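Local atomic coordinates of Cro protein (Xylella fastidiosa, PDB entry 3BD1), a protein that probably binds operator DNA through a helix-turn-helix motif as a prophage-encoded transcription factor of the Cro type. Residues Ala16-Leu21 with Ser26-Trp31. Sequence-based numbering, arbitrary orientation.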
# COMPACT_ATOMS: atom_id res chain seq x y z
N ALA A 16 2.49 4.50 -7.34
CA ALA A 16 3.01 5.84 -7.10
C ALA A 16 4.46 5.77 -6.60
O ALA A 16 5.31 6.56 -7.03
CB ALA A 16 2.12 6.62 -6.17
N LEU A 17 4.74 4.82 -5.71
CA LEU A 17 6.11 4.70 -5.22
C LEU A 17 7.04 4.28 -6.36
O LEU A 17 8.13 4.83 -6.53
CB LEU A 17 6.19 3.72 -4.05
CG LEU A 17 7.57 3.62 -3.42
CD1 LEU A 17 8.14 4.93 -2.87
CD2 LEU A 17 7.60 2.52 -2.36
N ALA A 18 6.60 3.30 -7.14
CA ALA A 18 7.38 2.82 -8.28
C ALA A 18 7.69 3.99 -9.22
O ALA A 18 8.82 4.16 -9.66
CB ALA A 18 6.65 1.69 -8.96
N ALA A 19 6.66 4.79 -9.52
CA ALA A 19 6.81 5.93 -10.40
C ALA A 19 7.85 6.90 -9.85
O ALA A 19 8.71 7.41 -10.55
CB ALA A 19 5.48 6.63 -10.63
N SER A 20 7.76 7.18 -8.55
CA SER A 20 8.65 8.13 -7.89
C SER A 20 10.12 7.70 -7.88
O SER A 20 11.02 8.54 -7.77
CB SER A 20 8.21 8.39 -6.45
OG SER A 20 8.49 7.32 -5.55
N LEU A 21 10.34 6.40 -8.00
CA LEU A 21 11.68 5.84 -8.01
C LEU A 21 12.17 5.46 -9.41
O LEU A 21 13.34 5.12 -9.58
CB LEU A 21 11.73 4.58 -7.12
CG LEU A 21 11.44 4.84 -5.65
CD1 LEU A 21 11.38 3.49 -4.90
CD2 LEU A 21 12.47 5.76 -4.99
N SER A 26 6.78 -4.36 -10.06
CA SER A 26 7.28 -5.68 -9.69
C SER A 26 8.55 -5.58 -8.85
O SER A 26 8.77 -6.43 -8.00
CB SER A 26 7.51 -6.57 -10.92
OG SER A 26 8.44 -5.99 -11.82
N ALA A 27 9.37 -4.56 -9.08
CA ALA A 27 10.57 -4.37 -8.27
C ALA A 27 10.20 -4.08 -6.81
O ALA A 27 10.74 -4.69 -5.89
CB ALA A 27 11.47 -3.30 -8.84
N ILE A 28 9.26 -3.15 -6.61
CA ILE A 28 8.80 -2.85 -5.26
C ILE A 28 8.25 -4.12 -4.58
O ILE A 28 8.56 -4.40 -3.43
CB ILE A 28 7.67 -1.77 -5.21
CG1 ILE A 28 8.02 -0.47 -5.95
CG2 ILE A 28 7.20 -1.53 -3.78
CD1 ILE A 28 9.13 0.34 -5.40
N SER A 29 7.44 -4.90 -5.30
CA SER A 29 6.85 -6.11 -4.76
C SER A 29 7.93 -7.10 -4.35
O SER A 29 7.83 -7.73 -3.30
CB SER A 29 5.91 -6.75 -5.78
OG SER A 29 4.83 -5.86 -5.96
N ASN A 30 8.96 -7.22 -5.19
CA ASN A 30 10.11 -8.05 -4.85
C ASN A 30 10.87 -7.60 -3.60
O ASN A 30 11.24 -8.46 -2.79
CB ASN A 30 11.10 -8.16 -6.01
CG ASN A 30 12.25 -9.12 -5.70
OD1 ASN A 30 13.41 -8.83 -6.01
ND2 ASN A 30 11.93 -10.26 -5.09
N TRP A 31 11.08 -6.29 -3.48
CA TRP A 31 11.79 -5.76 -2.31
C TRP A 31 10.99 -6.11 -1.06
O TRP A 31 11.52 -6.53 -0.02
CB TRP A 31 11.98 -4.24 -2.38
CG TRP A 31 12.71 -3.76 -3.58
CD1 TRP A 31 13.45 -4.49 -4.47
CD2 TRP A 31 12.75 -2.41 -4.04
NE1 TRP A 31 13.95 -3.66 -5.45
CE2 TRP A 31 13.53 -2.37 -5.21
CE3 TRP A 31 12.21 -1.22 -3.55
CZ2 TRP A 31 13.78 -1.20 -5.90
CZ3 TRP A 31 12.45 -0.06 -4.25
CH2 TRP A 31 13.23 -0.05 -5.41
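I28 pushes its side chain into the surface of helix 14-21 and meets L17, A18 and L21 there. Its CD1 methyl meets both leucines. I28 CD1 lies 3.9 Å from L21 CD1 and 4.0 Å from L17 CD2. Further back along the same branch, I28 CG1 rests 4.0 Å from A18 CB. The I28 side chain runs at about a right angle to that of L21. W31 makes the second point of contact. Its indole meets L21 edge-on: L21 CD1 sits near the ring plane, 3.8 Å from W31 CZ3, and also close to CH2. L21 CD1 is thus shared between the isoleucine methyl and the six-membered rim of the tryptophan.

Torsions explain the reach of I28. CG1 stands anti to the carbonyl carbon (chi1 -53°), which brings it to A18. The next torsion (chi2 -66°) turns CD1 to the two leucines. One face of the W31 ring lies against its own helix, over I28 CA and A27 O.

Helix 3-11 adds I8, which touches both L17 and I28. I45 of helix 42-48 packs on L21, and V37 and P38 pack on W31. R41 NH2 bonds to L21 O near the end of helix 14-21.

The axes of segments 16-21 and 26-31 make an angle of 108°, with only a short linker between the two helices, as expected of a helix-turn-helix. Helix 14-21 packs against helix 25-34, which by its place in the motif is probably the recognition helix. No polar bond joins the two segments. Their direct contact is buried apolar packing, so the fit of side-chain shapes probably contributes to the angle between them, together with the surrounding residues.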